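Local coordinates for chitinase A (Pteris ryukyuensis, PDB 4RL3), which probably hydrolyses the glycosidic bonds of chitin, as a family 18 class III chitinase of which this chain is the catalytic domain, at residues R5-A10 against M76-G81; I121-F126 against S132-C137; L199-A204 against Q234-S239. One frame throughout, in Å; residues are numbered along the deposited sequence. Where two conformers were deposited one is given.

Contact 1 of 3, residues R5-A10 against M76-G81. With EDO (1,2-ethanediol), chain C.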
loop_
_atom_site.group_PDB
_atom_site.type_symbol
_atom_site.label_atom_id
_atom_site.label_comp_id
_atom_site.label_asym_id
_atom_site.label_seq_id
_atom_site.Cartn_x
_atom_site.Cartn_y
_atom_site.Cartn_z
ATOM N N ARG A 5 -6.349 -6.227 -0.102
ATOM C CA ARG A 5 -5.020 -5.961 0.476
ATOM C C ARG A 5 -5.109 -5.410 1.892
ATOM O O ARG A 5 -6.044 -4.683 2.225
ATOM C CB ARG A 5 -4.213 -5.001 -0.401
ATOM C CG ARG A 5 -4.538 -5.098 -1.888
ATOM C CD ARG A 5 -3.636 -4.227 -2.733
ATOM N NE ARG A 5 -2.325 -4.830 -2.951
ATOM C CZ ARG A 5 -1.244 -4.163 -3.354
ATOM N NH1 ARG A 5 -1.290 -2.855 -3.546
ATOM N NH2 ARG A 5 -0.097 -4.815 -3.521
ATOM N N GLU A 6 -4.130 -5.788 2.713
ATOM C CA GLU A 6 -4.086 -5.455 4.134
ATOM C C GLU A 6 -2.688 -4.948 4.487
ATOM O O GLU A 6 -1.721 -5.721 4.462
ATOM C CB GLU A 6 -4.408 -6.709 4.965
ATOM C CG GLU A 6 -4.493 -6.498 6.475
ATOM C CD GLU A 6 -5.849 -6.020 6.953
ATOM O OE1 GLU A 6 -6.727 -5.723 6.120
ATOM O OE2 GLU A 6 -6.015 -5.930 8.186
ATOM N N TYR A 7 -2.573 -3.666 4.828
ATOM C CA TYR A 7 -1.320 -3.156 5.396
ATOM C C TYR A 7 -1.096 -3.748 6.780
ATOM O O TYR A 7 -2.057 -3.953 7.540
ATOM C CB TYR A 7 -1.310 -1.626 5.485
ATOM C CG TYR A 7 -1.130 -0.910 4.158
ATOM C CD1 TYR A 7 -2.215 -0.676 3.306
ATOM C CD2 TYR A 7 0.119 -0.460 3.755
ATOM C CE1 TYR A 7 -2.053 -0.019 2.107
ATOM C CE2 TYR A 7 0.287 0.211 2.550
ATOM C CZ TYR A 7 -0.802 0.422 1.725
ATOM O OH TYR A 7 -0.664 1.074 0.518
ATOM N N ILE A 8 0.164 -4.042 7.105
ATOM C CA ILE A 8 0.499 -4.626 8.397
ATOM C C ILE A 8 1.943 -4.362 8.817
ATOM O O ILE A 8 2.860 -4.437 8.001
ATOM C CB ILE A 8 0.230 -6.151 8.375
ATOM C CG1 ILE A 8 0.511 -6.803 9.742
ATOM C CG2 ILE A 8 1.032 -6.852 7.281
ATOM C CD1 ILE A 8 -0.090 -8.175 9.877
ATOM N N GLY A 9 2.124 -4.061 10.104
ATOM C CA GLY A 9 3.434 -4.145 10.751
ATOM C C GLY A 9 4.088 -2.889 11.283
ATOM O O GLY A 9 5.108 -2.989 11.946
ATOM N N ALA A 10 3.510 -1.715 11.020
ATOM C CA ALA A 10 4.198 -0.456 11.301
ATOM C C ALA A 10 4.121 -0.014 12.753
ATOM O O ALA A 10 4.949 0.787 13.181
ATOM C CB ALA A 10 3.673 0.650 10.404
ATOM N N MET A 76 3.706 -8.020 -0.002
ATOM C CA MET A 76 4.461 -6.919 -0.611
ATOM C C MET A 76 5.046 -6.053 0.501
ATOM O O MET A 76 4.800 -6.313 1.679
ATOM C CB MET A 76 3.539 -6.124 -1.552
ATOM C CG MET A 76 3.079 -6.900 -2.801
ATOM S SD MET A 76 1.705 -8.006 -2.458
ATOM C CE MET A 76 1.345 -8.524 -4.134
ATOM N N VAL A 77 5.846 -5.049 0.141
ATOM C CA VAL A 77 6.341 -4.099 1.131
ATOM C C VAL A 77 6.054 -2.682 0.647
ATOM O O VAL A 77 6.217 -2.385 -0.532
ATOM C CB VAL A 77 7.854 -4.314 1.431
ATOM C CG1 VAL A 77 8.700 -4.209 0.174
ATOM C CG2 VAL A 77 8.358 -3.367 2.527
ATOM N N SER A 78 5.619 -1.833 1.573
ATOM C CA SER A 78 5.344 -0.428 1.302
ATOM C C SER A 78 6.530 0.442 1.702
ATOM O O SER A 78 7.172 0.206 2.725
ATOM C CB SER A 78 4.095 0.006 2.061
ATOM O OG SER A 78 3.700 1.306 1.664
ATOM N N LEU A 79 6.815 1.434 0.858
ATOM C CA LEU A 79 7.957 2.329 1.011
ATOM C C LEU A 79 7.532 3.683 1.539
ATOM O O LEU A 79 6.601 4.303 1.017
ATOM C CB LEU A 79 8.659 2.531 -0.323
ATOM C CG LEU A 79 8.952 1.311 -1.182
ATOM C CD1 LEU A 79 9.769 1.740 -2.389
ATOM C CD2 LEU A 79 9.668 0.216 -0.415
ATOM N N GLY A 80 8.243 4.144 2.570
ATOM C CA GLY A 80 8.101 5.504 3.065
ATOM C C GLY A 80 7.230 5.627 4.286
ATOM O O GLY A 80 7.708 5.517 5.404
ATOM N N GLY A 81 5.951 5.882 4.074
ATOM C CA GLY A 81 5.060 6.205 5.177
ATOM C C GLY A 81 5.254 7.643 5.648
ATOM O O GLY A 81 5.906 8.451 5.001
HETATM C C1 EDO C . 0.392 0.262 9.319
HETATM O O1 EDO C . 0.912 -1.043 9.638
HETATM C C2 EDO C . 0.151 1.102 10.576
HETATM O O2 EDO C . -0.936 0.592 11.341
#
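Tyr7 on strand 3-8 meets Ser78 on strand 73-81 across the inside of a TIM-type barrel, as expected of family 18 glycoside hydrolases. The serine hydroxyl comes to the edge of the phenol, in the plane of the ring. Tyr7 CE2 lies 3.7 Å from Ser78 OG and 3.8 Å from Ser78 CB, so the two serine atoms are about equally near. The second meeting is two residues earlier on each strand. Arg5 NH2 approaches Met76 SD to 3.8 Å, with the sulfur at the edge of the guanidinium and near its plane. The methionine chain bends at chi2 and crosses the arginine at about a right angle. Met76 CE lies 4.0 Å from the same nitrogen, Arg5 NH2.

The two strands are not sheet neighbours. Strand 27-36 lies between them, and the CA atoms of Tyr7 and Ser78 are 8.3 Å apart. Each polar end is positioned by residues further out. Asp120 OD2 takes hydrogen bonds with both Tyr7 OH and Ser78 OG, and Asn181 ND2 also reaches Tyr7 OH. The guanidinium is fixed by His29, Ser155 and Asn181. Beyond the end of strand 3-8, the backbone Ala10 N donates to O1 of a 1,2-ethanediol at 3.0 Å, a molecule probably left from crystallisation. A bound acetate, probably of the same origin, lies about 3 Å from the Tyr7 side chain, which is consistent with a pocket here.

The chemistry is that of a buried polar barrel interior. The direct touches are plain van der Waals contacts, while the hydrogen bonds run to a common shell of side chains. Asp120 in particular couples the tyrosine and the serine, which probably fixes the rotation of both hydroxyls.

Contact 2 of 3, residues I121-F126 against S132-C137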
loop_
_atom_site.group_PDB
_atom_site.type_symbol
_atom_site.label_atom_id
_atom_site.label_comp_id
_atom_site.label_asym_id
_atom_site.label_seq_id
_atom_site.Cartn_x
_atom_site.Cartn_y
_atom_site.Cartn_z
ATOM N N ILE A 121 4.308 2.161 -3.234
ATOM C CA ILE A 121 4.933 3.471 -3.052
ATOM C C ILE A 121 4.043 4.362 -2.184
ATOM O O ILE A 121 2.944 4.738 -2.590
ATOM C CB ILE A 121 5.186 4.162 -4.410
ATOM C CG1 ILE A 121 5.800 3.200 -5.436
ATOM C CG2 ILE A 121 6.070 5.399 -4.207
ATOM C CD1 ILE A 121 7.118 2.544 -5.058
ATOM N N ASP A 122 4.540 4.723 -1.000
ATOM C CA ASP A 122 3.730 5.450 -0.013
ATOM C C ASP A 122 4.512 6.607 0.603
ATOM O O ASP A 122 4.392 6.878 1.796
ATOM C CB ASP A 122 3.224 4.492 1.072
ATOM C CG ASP A 122 2.167 5.110 1.980
ATOM O OD1 ASP A 122 1.390 5.977 1.502
ATOM O OD2 ASP A 122 2.106 4.694 3.174
ATOM N N TYR A 123 5.301 7.296 -0.219
ATOM C CA TYR A 123 5.868 8.565 0.213
ATOM C C TYR A 123 4.815 9.651 0.204
ATOM O O TYR A 123 3.927 9.656 -0.654
ATOM C CB TYR A 123 7.014 8.984 -0.693
ATOM C CG TYR A 123 8.264 8.158 -0.527
ATOM C CD1 TYR A 123 9.173 8.443 0.480
ATOM C CD2 TYR A 123 8.550 7.116 -1.402
ATOM C CE1 TYR A 123 10.340 7.706 0.610
ATOM C CE2 TYR A 123 9.698 6.357 -1.271
ATOM C CZ TYR A 123 10.591 6.650 -0.261
ATOM O OH TYR A 123 11.745 5.896 -0.164
ATOM N N GLU A 124 4.913 10.585 1.150
ATOM C CA GLU A 124 3.968 11.706 1.179
ATOM C C GLU A 124 4.578 13.079 1.426
ATOM O O GLU A 124 3.866 14.074 1.389
ATOM C CB GLU A 124 2.885 11.446 2.222
ATOM C CG GLU A 124 3.359 11.576 3.654
ATOM C CD GLU A 124 2.208 11.552 4.643
ATOM O OE1 GLU A 124 2.069 10.524 5.326
ATOM O OE2 GLU A 124 1.436 12.540 4.724
ATOM N N HIS A 125 5.876 13.138 1.695
ATOM C CA HIS A 125 6.554 14.408 1.974
ATOM C C HIS A 125 7.560 14.684 0.884
ATOM O O HIS A 125 8.485 13.901 0.666
ATOM C CB HIS A 125 7.246 14.362 3.328
ATOM C CG HIS A 125 6.330 14.006 4.449
ATOM N ND1 HIS A 125 5.385 14.880 4.934
ATOM C CD2 HIS A 125 6.196 12.867 5.164
ATOM C CE1 HIS A 125 4.709 14.294 5.904
ATOM N NE2 HIS A 125 5.183 13.075 6.066
ATOM N N PHE A 126 7.385 15.820 0.226
ATOM C CA PHE A 126 8.154 16.170 -0.960
ATOM C C PHE A 126 8.755 17.561 -0.874
ATOM O O PHE A 126 8.990 18.205 -1.888
ATOM C CB PHE A 126 7.246 16.059 -2.187
ATOM C CG PHE A 126 6.672 14.689 -2.364
ATOM C CD1 PHE A 126 7.486 13.658 -2.759
ATOM C CD2 PHE A 126 5.341 14.424 -2.095
ATOM C CE1 PHE A 126 6.989 12.381 -2.916
ATOM C CE2 PHE A 126 4.832 13.146 -2.235
ATOM C CZ PHE A 126 5.658 12.122 -2.653
ATOM N N SER A 132 9.631 16.034 -10.648
ATOM C CA SER A 132 10.314 15.311 -11.719
ATOM C C SER A 132 11.338 14.321 -11.167
ATOM O O SER A 132 11.455 13.208 -11.669
ATOM C CB SER A 132 11.001 16.277 -12.685
ATOM O OG SER A 132 10.047 16.981 -13.466
ATOM N N THR A 133 12.077 14.732 -10.138
ATOM C CA THR A 133 13.076 13.868 -9.522
ATOM C C THR A 133 12.413 12.664 -8.866
ATOM O O THR A 133 12.838 11.537 -9.080
ATOM C CB THR A 133 13.951 14.633 -8.522
ATOM O OG1 THR A 133 14.755 15.581 -9.241
ATOM C CG2 THR A 133 14.848 13.685 -7.741
ATOM N N PHE A 134 11.357 12.907 -8.093
ATOM C CA PHE A 134 10.604 11.823 -7.465
ATOM C C PHE A 134 10.074 10.827 -8.499
ATOM O O PHE A 134 10.250 9.620 -8.359
ATOM C CB PHE A 134 9.447 12.379 -6.624
ATOM C CG PHE A 134 8.536 11.326 -6.055
ATOM C CD1 PHE A 134 8.984 10.467 -5.067
ATOM C CD2 PHE A 134 7.234 11.184 -6.518
ATOM C CE1 PHE A 134 8.152 9.498 -4.547
ATOM C CE2 PHE A 134 6.381 10.223 -5.984
ATOM C CZ PHE A 134 6.855 9.365 -5.013
ATOM N N VAL A 135 9.439 11.338 -9.544
ATOM C CA VAL A 135 8.837 10.479 -10.544
ATOM C C VAL A 135 9.898 9.635 -11.256
ATOM O O VAL A 135 9.708 8.440 -11.483
ATOM C CB VAL A 135 7.997 11.307 -11.550
ATOM C CG1 VAL A 135 7.589 10.475 -12.752
ATOM C CG2 VAL A 135 6.775 11.914 -10.861
ATOM N N SER A 136 11.017 10.253 -11.614
ATOM C CA SER A 136 12.100 9.528 -12.254
ATOM C C SER A 136 12.631 8.400 -11.364
ATOM O O SER A 136 12.814 7.279 -11.816
ATOM C CB SER A 136 13.238 10.487 -12.591
ATOM O OG SER A 136 14.267 9.807 -13.295
ATOM N N CYS A 137 12.865 8.709 -10.093
ATOM C CA CYS A 137 13.381 7.703 -9.156
ATOM C C CYS A 137 12.437 6.505 -9.041
ATOM O O CYS A 137 12.852 5.353 -9.169
ATOM C CB CYS A 137 13.579 8.308 -7.759
ATOM S SG CYS A 137 15.040 9.359 -7.614
#
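Phe134 offers one ring face to the edge of Phe126. Phe126 CE1 stands over the centre of that ring, 3.4 Å above its plane. The pair is an edge-to-face stack, with centroids 4.6 Å apart and planes at 62°. It belongs to the beta-alpha-beta unit formed by strand 118-123, helix 131-147 and strand 153-156, one of the repeating steps of the TIM barrel. Phe126 lies in the loop after the strand, and Phe134 is in the first turns of the helix.

Two strand residues complete the contact. Tyr123 CD2 comes to the edge of the Phe134 ring, close to its plane, and is 4.0 Å from Phe134 CE1. Ile121 adds its CG2 branch, 4.1 Å from Phe134 CZ. The side chains of Ile121 and Phe134 run past each other in opposite directions. The phenylalanine reaches this far because its CG is anti to the helix nitrogen (chi1 174°), which sends the ring off the helix toward the strand. The alternation along the strand matters too: Ile121 and Tyr123 both point at the helix, while Asp122 between them points away from it. Asp120, Asp122 and Glu124 belong to the DxxDxDxE signature of family 18.

Without the ring, as with an alanine here, the edge of Phe126 would probably lose the face it packs on, and a gap is likely to open beside Tyr123 and Ile121.

Phe91 meets both Phe134 and Tyr123 edge-to-face and so enlarges the aromatic cluster. The tyrosine hydroxyl is held separately, by Asp37. Within the cluster, Phe126 CE1 makes the closest approach to the helix: it lies 3.5 Å from Phe134 CD1 and equally 3.5 Å from Phe134 CE1.

Contact 3 of 3, residues L199-A204 against Q234-S239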
loop_
_atom_site.group_PDB
_atom_site.type_symbol
_atom_site.label_atom_id
_atom_site.label_comp_id
_atom_site.label_asym_id
_atom_site.label_seq_id
_atom_site.Cartn_x
_atom_site.Cartn_y
_atom_site.Cartn_z
ATOM N N LEU A 199 -16.791 10.283 -4.667
ATOM C CA LEU A 199 -15.368 10.505 -4.396
ATOM C C LEU A 199 -14.512 9.457 -5.101
ATOM O O LEU A 199 -13.424 9.762 -5.620
ATOM C CB LEU A 199 -15.096 10.463 -2.892
ATOM C CG LEU A 199 -15.728 11.594 -2.082
ATOM C CD1 LEU A 199 -15.725 11.253 -0.604
ATOM C CD2 LEU A 199 -15.013 12.905 -2.337
ATOM N N TYR A 200 -15.009 8.220 -5.120
ATOM C CA TYR A 200 -14.340 7.145 -5.823
ATOM C C TYR A 200 -14.271 7.435 -7.324
ATOM O O TYR A 200 -13.228 7.256 -7.951
ATOM C CB TYR A 200 -15.019 5.782 -5.556
ATOM C CG TYR A 200 -14.346 4.700 -6.363
ATOM C CD1 TYR A 200 -14.719 4.465 -7.685
ATOM C CD2 TYR A 200 -13.287 3.970 -5.840
ATOM C CE1 TYR A 200 -14.068 3.515 -8.446
ATOM C CE2 TYR A 200 -12.631 3.020 -6.598
ATOM C CZ TYR A 200 -13.031 2.797 -7.899
ATOM O OH TYR A 200 -12.375 1.882 -8.690
ATOM N N ASN A 201 -15.384 7.870 -7.914
ATOM C CA ASN A 201 -15.388 8.216 -9.331
ATOM C C ASN A 201 -14.391 9.322 -9.662
ATOM O O ASN A 201 -13.678 9.249 -10.651
ATOM C CB ASN A 201 -16.804 8.588 -9.788
ATOM C CG ASN A 201 -17.617 7.369 -10.177
ATOM O OD1 ASN A 201 -17.699 7.027 -11.363
ATOM N ND2 ASN A 201 -18.179 6.670 -9.180
ATOM N N THR A 202 -14.299 10.327 -8.806
ATOM C CA THR A 202 -13.376 11.417 -9.050
ATOM C C THR A 202 -11.927 10.934 -8.992
ATOM O O THR A 202 -11.118 11.246 -9.878
ATOM C CB THR A 202 -13.605 12.557 -8.048
ATOM O OG1 THR A 202 -14.899 13.150 -8.287
ATOM C CG2 THR A 202 -12.524 13.624 -8.194
ATOM N N ALA A 203 -11.593 10.179 -7.950
ATOM C CA ALA A 203 -10.239 9.632 -7.828
ATOM C C ALA A 203 -9.918 8.693 -8.982
ATOM O O ALA A 203 -8.837 8.761 -9.595
ATOM C CB ALA A 203 -10.075 8.908 -6.501
ATOM N N ALA A 204 -10.868 7.831 -9.320
ATOM C CA ALA A 204 -10.655 6.907 -10.423
ATOM C C ALA A 204 -10.373 7.651 -11.737
ATOM O O ALA A 204 -9.520 7.227 -12.526
ATOM C CB ALA A 204 -11.850 5.976 -10.573
ATOM N N GLN A 234 -20.563 -2.079 -2.415
ATOM C CA GLN A 234 -21.585 -2.944 -3.017
ATOM C C GLN A 234 -22.162 -2.310 -4.297
ATOM O O GLN A 234 -22.408 -3.011 -5.288
ATOM C CB GLN A 234 -22.685 -3.291 -1.999
ATOM C CG GLN A 234 -23.774 -4.231 -2.519
ATOM C CD GLN A 234 -23.231 -5.505 -3.151
ATOM O OE1 GLN A 234 -22.587 -6.318 -2.482
ATOM N NE2 GLN A 234 -23.482 -5.686 -4.448
ATOM N N GLN A 235 -22.319 -0.989 -4.297
ATOM C CA GLN A 235 -22.799 -0.278 -5.487
ATOM C C GLN A 235 -21.783 -0.349 -6.621
ATOM O O GLN A 235 -22.131 -0.639 -7.755
ATOM C CB GLN A 235 -23.080 1.183 -5.172
ATOM C CG GLN A 235 -24.217 1.408 -4.197
ATOM C CD GLN A 235 -24.423 2.879 -3.907
ATOM O OE1 GLN A 235 -24.268 3.729 -4.794
ATOM N NE2 GLN A 235 -24.761 3.194 -2.663
ATOM N N LEU A 236 -20.514 -0.096 -6.304
ATOM C CA LEU A 236 -19.466 -0.204 -7.308
ATOM C C LEU A 236 -19.365 -1.624 -7.866
ATOM O O LEU A 236 -19.116 -1.809 -9.059
ATOM C CB LEU A 236 -18.123 0.244 -6.720
ATOM C CG LEU A 236 -18.056 1.724 -6.332
ATOM C CD1 LEU A 236 -16.839 1.995 -5.464
ATOM C CD2 LEU A 236 -18.042 2.611 -7.573
ATOM N N LYS A 237 -19.554 -2.627 -7.003
ATOM C CA LYS A 237 -19.480 -4.025 -7.424
ATOM C C LYS A 237 -20.635 -4.369 -8.356
ATOM O O LYS A 237 -20.438 -5.009 -9.396
ATOM C CB LYS A 237 -19.500 -4.950 -6.206
ATOM C CG LYS A 237 -19.467 -6.429 -6.552
ATOM C CD LYS A 237 -19.781 -7.271 -5.328
ATOM C CE LYS A 237 -20.178 -8.685 -5.705
ATOM N NZ LYS A 237 -19.065 -9.361 -6.413
ATOM N N SER A 238 -21.828 -3.934 -7.972
ATOM C CA SER A 238 -23.028 -4.119 -8.797
ATOM C C SER A 238 -22.874 -3.526 -10.199
ATOM O O SER A 238 -23.406 -4.083 -11.172
ATOM C CB SER A 238 -24.254 -3.528 -8.099
ATOM O OG SER A 238 -24.679 -4.381 -7.045
ATOM N N SER A 239 -22.129 -2.423 -10.301
ATOM C CA SER A 239 -21.852 -1.761 -11.586
ATOM C C SER A 239 -20.756 -2.445 -12.417
ATOM O O SER A 239 -20.528 -2.083 -13.577
ATOM C CB SER A 239 -21.443 -0.307 -11.344
ATOM O OG SER A 239 -22.477 0.422 -10.716
#
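Leu236 lays a methyl group over the face of the Tyr200 ring. Its CD1 is 4.0 Å from the ring centroid and 18° off the normal, a CH-pi contact between helix 226-238 and helix 193-206. The methyl is shifted from the centre toward the rim, on the side nearest the tyrosine's own backbone. Its closest ring atom is Tyr200 CG, at 3.8 Å. The second methyl takes the neighbouring part of the ring, with Leu236 CD2 at 3.8 Å from Tyr200 CD1. Thus the forked end of the leucine covers the inner part of the ring and stops short of the hydroxyl.

The torsions account for this. Tyr200 CG is trans to the backbone nitrogen (chi1 177°), which carries the ring out from its helix, and a chi2 of -85° turns a face to the leucine. Leu236 has CG anti to its carbonyl carbon, and both methyls lie toward the tyrosine. The polar end of Tyr200 is engaged elsewhere, through a hydrogen bond of OH with Val213 O. Asn201 stays at the margin. Its ND2 passes 4.4 Å from Leu236 CD2, but that amide donates to Val197 O in its own helix.

Within 234-239, Gln235 O accepts from both the backbone N and the OG of Ser239, which arrive from opposite faces of the carbonyl plane. Gln234 NE2 donates to Ser238 OG at 3.1 Å.

The contact is outer packing of the barrel. The two helices lie on either side of strand 215-218 in the chain. Pro243, just before strand 244-248, also touches Tyr200, while helix 261-271 packs against Gln234 and Lys237.

How the contacts relate
From the N terminus, strand 3-8 is followed by strand 27-36 and then strand 73-81, where contact 1 closes a loop of 65 residues across the barrel interior. Contact 2 opens next and closes a short one of five residues, from strand 118-123 to the helix that follows it. Contact 3 comes last, spanning 29 residues between two outer helices. The three are in series, and none nests in or crosses another. Contacts 1 and 2 touch through the pairing of strands 73-81 and 118-123, where Leu79 and Gly81 probably hydrogen-bond to Asp122. Contact 3 stands apart, about 12 Å from contact 1 between nearest atoms.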